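Local coordinates for 2-keto-3-deoxygluconate kinase (Thermotoga maritima, PDB 2AFB), which catalyses the phosphorylation of 2-keto-3-deoxygluconate as a pfkB family carbohydrate kinase, probably with ATP as the phosphate donor, at residues Gly250-Glu255 with Asn262-Met267; Asn278-His283 with Ala315-Cys320. One frame throughout, in Å; residues are numbered along the deposited sequence.

How the contacts relate
The two contacts follow each other along the chain and share one side of the protein, their centres about 8 Å apart. Contact 1 pairs strands 248-255 and 261-270; the next strand, 273-283, completes this antiparallel end of the large sheet and, in contact 2, meets helix 308-322. They touch directly: a salt bridge joins Glu255 OE2 to Arg279 NE, the Tyr263 ring packs on the same arginine (CD2 to Arg279 NH2, 3.3 Å), and Trp264 NE1 lies 3.6 Å from Cys320 N on the helix. The side chains of Tyr263 and Ile282 each lie about 10 Å from a bound nickel ion, probably the one that His283 of contact 2 binds together with His283 of two neighbouring subunits.

Contact 1 of 2, residues Gly250-Glu255 with Asn262-Met267; sequences GITLRE and NYWSVM
Ile251 and Met267, the latter built as selenomethionine, lie side by side at the buried end of this antiparallel pair, their side chains pointing the same way. Ile251 CD1 comes within 3.3 Å of Met267 CE, somewhat closer than usual van der Waals contact. A stiff, branched isoleucine and a long, flexible selenomethionine, both apolar, suit this buried place, where Tyr233 and Ala237 of helix 230-244 also press on the pair. Two backbone hydrogen bonds join the same residues: Met267 N donates to Ile251 O (2.8 Å) and Ile251 N to Met267 O.

On the opposite face, Trp264 spreads toward strand 250-255. With its CG anti to the backbone N (chi1 175°), the ring reaches Thr252, whose methyl CG2 lies 3.7 Å from Trp264 CH2, and meets Arg254. The guanidinium is set at 41° to the indole and receives Trp264 CZ3 over one face near its rim, 3.5 Å from Arg254 NH2. Arg254 bends at its third torsion, and NH1 meets a lone pair of Asn262 OD1 in the amide plane at 2.7 Å, though OD1 stands 24° out of the guanidinium plane; the same nitrogen binds His323. The indole N-H, NE1, is satisfied by Ser319 OG, so a large ring can be buried without stranding its polar atom.

The face with Leu253, Ser265 and Glu255 becomes looser toward the turn of the hairpin. There a water donates to Leu253 O (2.9 Å) and Glu255 OE2 and accepts from Ser265 OG, linking the two strands. Glu255, salt-bridged to Arg279, lies obliquely beside Tyr263, Glu255 CD 3.7 Å from Tyr263 CB; both are partly exposed, as suits a charged and an amphipathic residue. The pairing is that of a beta hairpin, here extending the central sheet of a ribokinase-like fold with antiparallel strands.

Contact 2 of 2, residues Asn278-His283 with Ala315-Cys320; sequences NRYEIH and AAAASC
Cys320 SG sits over one face of the Tyr280 ring, 4.2 Å from its centroid and 28° off the normal, in a sulfur-aromatic contact. The tyrosine can be followed outward from strand 280-283. CB lies 3.9 Å from Cys320 SG, and the ring begins directly under the sulfur, with CG 3.8 Å from SG. Next, CD1 also faces the sulfur, whereas CD2 meets Cys320 CB. Farther out, CE2 has the methyl of Ala316 at the ring edge, 4.1 Å from its CB. At the tip, OH rests 4.0 Å from Ala317 CB. The ring's other face is taken by the amide of Asn278, ND2 standing 3.4 Å above the plane toward the rim.

The axes of strand 280-283 and helix segment 315-320 run nearly parallel (13°) and approach to 10.4 Å. This is the layering of an alpha/beta fold: helix 308-322 packs on the ribokinase-like sheet alongside strand 273-283, its outermost strand within this chain. Alanines suit the helix face here because their methyls let a broad aromatic ring approach the backbone. Tyrosine fits the strand because its flat ring can accept both the sulfur and the small methyls.

Cys320 places SG anti to its backbone N (chi1 172°), which turns the sulfur toward the strand. It therefore touches Ile282 as well, CD1 standing 3.7 Å from SG; a branched, wholly apolar chain is apt at this buried position. Leu340 of helix 334-341 also packs on Tyr280. Gln108 of a second subunit packs on Tyr280, Ile282 and Cys320, and His283 at the strand's end binds nickel together with His283 of two neighbouring subunits.

Contact 1 of 2, residues Gly250-Glu255 with Asn262-Met267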
loop_
_atom_site.group_PDB
_atom_site.type_symbol
_atom_site.label_atom_id
_atom_site.label_comp_id
_atom_site.label_asym_id
_atom_site.label_seq_id
_atom_site.Cartn_x
_atom_site.Cartn_y
_atom_site.Cartn_z
ATOM N N GLY A 250 -14.207 -14.065 36.640
ATOM C CA GLY A 250 -13.076 -13.323 36.050
ATOM C C GLY A 250 -13.553 -11.944 35.663
ATOM O O GLY A 250 -14.562 -11.818 34.980
ATOM N N ILE A 251 -12.832 -10.915 36.109
ATOM C CA ILE A 251 -13.232 -9.535 35.914
ATOM C C ILE A 251 -12.065 -8.732 35.410
ATOM O O ILE A 251 -10.965 -8.796 35.980
ATOM C CB ILE A 251 -13.737 -8.861 37.230
ATOM C CG1 ILE A 251 -15.083 -9.413 37.657
ATOM C CG2 ILE A 251 -13.899 -7.377 37.046
ATOM C CD1 ILE A 251 -15.443 -9.066 39.087
ATOM N N THR A 252 -12.321 -7.965 34.358
ATOM C CA THR A 252 -11.299 -7.157 33.700
ATOM C C THR A 252 -11.307 -5.763 34.318
ATOM O O THR A 252 -12.335 -5.246 34.702
ATOM C CB THR A 252 -11.509 -7.051 32.202
ATOM O OG1 THR A 252 -12.835 -6.577 31.914
ATOM C CG2 THR A 252 -11.326 -8.377 31.519
ATOM N N LEU A 253 -10.132 -5.155 34.377
ATOM C CA LEU A 253 -9.958 -3.842 35.001
ATOM C C LEU A 253 -9.124 -2.888 34.069
ATOM O O LEU A 253 -7.901 -2.833 34.124
ATOM C CB LEU A 253 -9.310 -4.034 36.354
ATOM C CG LEU A 253 -9.786 -5.230 37.258
ATOM C CD1 LEU A 253 -8.736 -5.666 38.291
ATOM C CD2 LEU A 253 -11.033 -4.862 37.984
ATOM N N ARG A 254 -9.837 -2.143 33.238
ATOM C CA ARG A 254 -9.252 -1.203 32.294
ATOM C C ARG A 254 -9.287 0.181 32.873
ATOM O O ARG A 254 -10.341 0.620 33.326
ATOM C CB ARG A 254 -10.080 -1.172 31.029
ATOM C CG ARG A 254 -9.461 -0.339 29.941
ATOM C CD ARG A 254 -10.316 -0.336 28.670
ATOM N NE ARG A 254 -10.319 -1.604 27.925
ATOM C CZ ARG A 254 -9.297 -2.125 27.211
ATOM N NH1 ARG A 254 -8.079 -1.545 27.158
ATOM N NH2 ARG A 254 -9.491 -3.272 26.547
ATOM N N GLU A 255 -8.160 0.891 32.824
ATOM C CA GLU A 255 -8.132 2.303 33.192
ATOM C C GLU A 255 -7.777 3.075 31.939
ATOM O O GLU A 255 -6.635 3.046 31.487
ATOM C CB GLU A 255 -7.120 2.565 34.297
ATOM C CG GLU A 255 -7.150 1.541 35.411
ATOM C CD GLU A 255 -5.957 1.654 36.364
ATOM O OE1 GLU A 255 -5.464 2.806 36.550
ATOM O OE2 GLU A 255 -5.536 0.589 36.905
ATOM N N ASN A 262 -3.601 2.728 28.041
ATOM C CA ASN A 262 -4.459 2.221 29.107
ATOM C C ASN A 262 -3.595 1.414 30.110
ATOM O O ASN A 262 -2.547 0.893 29.771
ATOM C CB ASN A 262 -5.520 1.245 28.598
ATOM C CG ASN A 262 -6.601 1.867 27.733
ATOM O OD1 ASN A 262 -7.492 1.138 27.275
ATOM N ND2 ASN A 262 -6.561 3.178 27.511
ATOM N N TYR A 263 -4.048 1.365 31.351
ATOM C CA TYR A 263 -3.561 0.400 32.298
ATOM C C TYR A 263 -4.508 -0.763 32.247
ATOM O O TYR A 263 -5.703 -0.579 31.984
ATOM C CB TYR A 263 -3.530 0.994 33.683
ATOM C CG TYR A 263 -2.446 2.024 33.825
ATOM C CD1 TYR A 263 -2.683 3.356 33.495
ATOM C CD2 TYR A 263 -1.179 1.658 34.280
ATOM C CE1 TYR A 263 -1.698 4.299 33.625
ATOM C CE2 TYR A 263 -0.186 2.595 34.434
ATOM C CZ TYR A 263 -0.452 3.917 34.102
ATOM O OH TYR A 263 0.537 4.855 34.247
ATOM N N TRP A 264 -3.985 -1.965 32.469
ATOM C CA TRP A 264 -4.793 -3.187 32.332
ATOM C C TRP A 264 -4.363 -4.234 33.338
ATOM O O TRP A 264 -3.157 -4.528 33.491
ATOM C CB TRP A 264 -4.638 -3.720 30.902
ATOM C CG TRP A 264 -5.277 -5.022 30.580
ATOM C CD1 TRP A 264 -4.669 -6.273 30.594
ATOM C CD2 TRP A 264 -6.648 -5.248 30.187
ATOM N NE1 TRP A 264 -5.597 -7.241 30.229
ATOM C CE2 TRP A 264 -6.807 -6.635 29.974
ATOM C CE3 TRP A 264 -7.753 -4.412 29.978
ATOM C CZ2 TRP A 264 -8.047 -7.193 29.571
ATOM C CZ3 TRP A 264 -8.941 -4.970 29.565
ATOM C CH2 TRP A 264 -9.076 -6.345 29.370
ATOM N N SER A 265 -5.366 -4.830 33.978
ATOM C CA SER A 265 -5.150 -5.907 34.943
ATOM C C SER A 265 -6.438 -6.688 35.062
ATOM O O SER A 265 -7.470 -6.265 34.536
ATOM C CB SER A 265 -4.741 -5.362 36.310
ATOM O OG SER A 265 -5.815 -4.675 36.900
ATOM N N VAL A 266 -6.376 -7.842 35.711
ATOM C CA VAL A 266 -7.582 -8.686 35.877
ATOM C C VAL A 266 -7.652 -9.263 37.248
ATOM O O VAL A 266 -6.669 -9.198 38.006
ATOM C CB VAL A 266 -7.652 -9.854 34.847
ATOM C CG1 VAL A 266 -7.517 -9.297 33.420
ATOM C CG2 VAL A 266 -6.555 -10.979 35.171
HETATM N N MSE A 267 -8.843 -9.770 37.585
HETATM C CA MSE A 267 -9.021 -10.494 38.800
HETATM C C MSE A 267 -9.683 -11.811 38.503
HETATM O O MSE A 267 -10.643 -11.861 37.753
HETATM C CB MSE A 267 -9.892 -9.722 39.774
HETATM C CG MSE A 267 -10.020 -10.404 41.130
HETATM SE SE MSE A 267 -11.744 -9.933 42.042
HETATM C CE MSE A 267 -13.011 -10.672 40.705
HETATM O O HOH W 1 -5.770 -1.958 35.873
#

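Contact 2 of 2, residues Asn278-His283 with Ala315-Cys320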
loop_
_atom_site.group_PDB
_atom_site.type_symbol
_atom_site.label_atom_id
_atom_site.label_comp_id
_atom_site.label_asym_id
_atom_site.label_seq_id
_atom_site.Cartn_x
_atom_site.Cartn_y
_atom_site.Cartn_z
ATOM N N ASN A 278 -0.701 -8.820 37.820
ATOM C CA ASN A 278 0.059 -7.641 37.531
ATOM C C ASN A 278 -0.749 -6.664 36.653
ATOM O O ASN A 278 -1.599 -7.065 35.862
ATOM C CB ASN A 278 1.341 -8.064 36.830
ATOM C CG ASN A 278 2.338 -6.955 36.759
ATOM O OD1 ASN A 278 2.850 -6.492 37.788
ATOM N ND2 ASN A 278 2.610 -6.480 35.536
ATOM N N ARG A 279 -0.480 -5.382 36.851
ATOM C CA ARG A 279 -1.087 -4.291 36.141
ATOM C C ARG A 279 -0.114 -3.737 35.104
ATOM O O ARG A 279 0.989 -3.374 35.414
ATOM C CB ARG A 279 -1.446 -3.198 37.139
ATOM C CG ARG A 279 -2.262 -2.041 36.537
ATOM C CD ARG A 279 -2.886 -1.217 37.673
ATOM N NE ARG A 279 -3.140 0.186 37.347
ATOM C CZ ARG A 279 -2.250 1.180 37.453
ATOM N NH1 ARG A 279 -0.969 0.966 37.788
ATOM N NH2 ARG A 279 -2.642 2.416 37.155
ATOM N N TYR A 280 -0.555 -3.650 33.869
ATOM C CA TYR A 280 0.334 -3.287 32.769
ATOM C C TYR A 280 -0.043 -1.910 32.238
ATOM O O TYR A 280 -1.216 -1.563 32.140
ATOM C CB TYR A 280 0.205 -4.314 31.638
ATOM C CG TYR A 280 0.579 -5.727 32.011
ATOM C CD1 TYR A 280 1.905 -6.158 31.916
ATOM C CD2 TYR A 280 -0.381 -6.640 32.440
ATOM C CE1 TYR A 280 2.278 -7.467 32.250
ATOM C CE2 TYR A 280 -0.023 -7.952 32.758
ATOM C CZ TYR A 280 1.310 -8.343 32.674
ATOM O OH TYR A 280 1.684 -9.591 33.004
ATOM N N GLU A 281 0.950 -1.147 31.843
ATOM C CA GLU A 281 0.679 0.089 31.136
ATOM C C GLU A 281 0.915 -0.194 29.657
ATOM O O GLU A 281 1.980 -0.626 29.290
ATOM C CB GLU A 281 1.596 1.190 31.657
ATOM C CG GLU A 281 1.358 2.529 30.988
ATOM C CD GLU A 281 2.361 3.554 31.395
ATOM O OE1 GLU A 281 2.365 3.889 32.587
ATOM O OE2 GLU A 281 3.144 4.008 30.532
ATOM N N ILE A 282 -0.079 0.002 28.819
ATOM C CA ILE A 282 -0.001 -0.499 27.453
ATOM C C ILE A 282 -0.096 0.680 26.504
ATOM O O ILE A 282 -1.031 1.479 26.621
ATOM C CB ILE A 282 -1.201 -1.451 27.165
ATOM C CG1 ILE A 282 -1.242 -2.557 28.233
ATOM C CG2 ILE A 282 -1.134 -1.999 25.736
ATOM C CD1 ILE A 282 -2.423 -3.502 28.074
ATOM N N HIS A 283 0.872 0.810 25.590
ATOM C CA HIS A 283 0.688 1.613 24.376
ATOM C C HIS A 283 0.024 0.697 23.369
ATOM O O HIS A 283 0.629 -0.281 22.886
ATOM C CB HIS A 283 1.996 2.143 23.788
ATOM C CG HIS A 283 2.567 3.325 24.494
ATOM N ND1 HIS A 283 3.006 3.281 25.805
ATOM C CD2 HIS A 283 2.817 4.584 24.050
ATOM C CE1 HIS A 283 3.499 4.462 26.133
ATOM N NE2 HIS A 283 3.407 5.268 25.082
ATOM N N ALA A 315 -3.886 -15.030 32.114
ATOM C CA ALA A 315 -4.935 -14.323 31.363
ATOM C C ALA A 315 -4.711 -12.805 31.254
ATOM O O ALA A 315 -5.015 -12.217 30.234
ATOM C CB ALA A 315 -6.286 -14.610 31.945
ATOM N N ALA A 316 -4.229 -12.163 32.305
ATOM C CA ALA A 316 -3.776 -10.750 32.183
ATOM C C ALA A 316 -2.674 -10.606 31.116
ATOM O O ALA A 316 -2.748 -9.746 30.235
ATOM C CB ALA A 316 -3.286 -10.222 33.547
ATOM N N ALA A 317 -1.651 -11.444 31.188
ATOM C CA ALA A 317 -0.575 -11.417 30.189
ATOM C C ALA A 317 -1.074 -11.522 28.729
ATOM O O ALA A 317 -0.682 -10.732 27.852
ATOM C CB ALA A 317 0.434 -12.482 30.493
ATOM N N ALA A 318 -1.939 -12.477 28.495
ATOM C CA ALA A 318 -2.495 -12.774 27.162
ATOM C C ALA A 318 -3.326 -11.658 26.595
ATOM O O ALA A 318 -3.200 -11.328 25.432
ATOM C CB ALA A 318 -3.336 -14.057 27.191
ATOM N N SER A 319 -4.165 -11.089 27.426
ATOM C CA SER A 319 -5.050 -10.045 27.035
ATOM C C SER A 319 -4.313 -8.704 26.939
ATOM O O SER A 319 -4.610 -7.934 26.061
ATOM C CB SER A 319 -6.298 -9.986 27.955
ATOM O OG SER A 319 -5.953 -9.747 29.306
ATOM N N CYS A 320 -3.311 -8.475 27.772
ATOM C CA CYS A 320 -2.350 -7.394 27.533
ATOM C C CYS A 320 -1.708 -7.474 26.141
ATOM O O CYS A 320 -1.679 -6.507 25.383
ATOM C CB CYS A 320 -1.250 -7.397 28.603
ATOM S SG CYS A 320 0.131 -6.235 28.293
#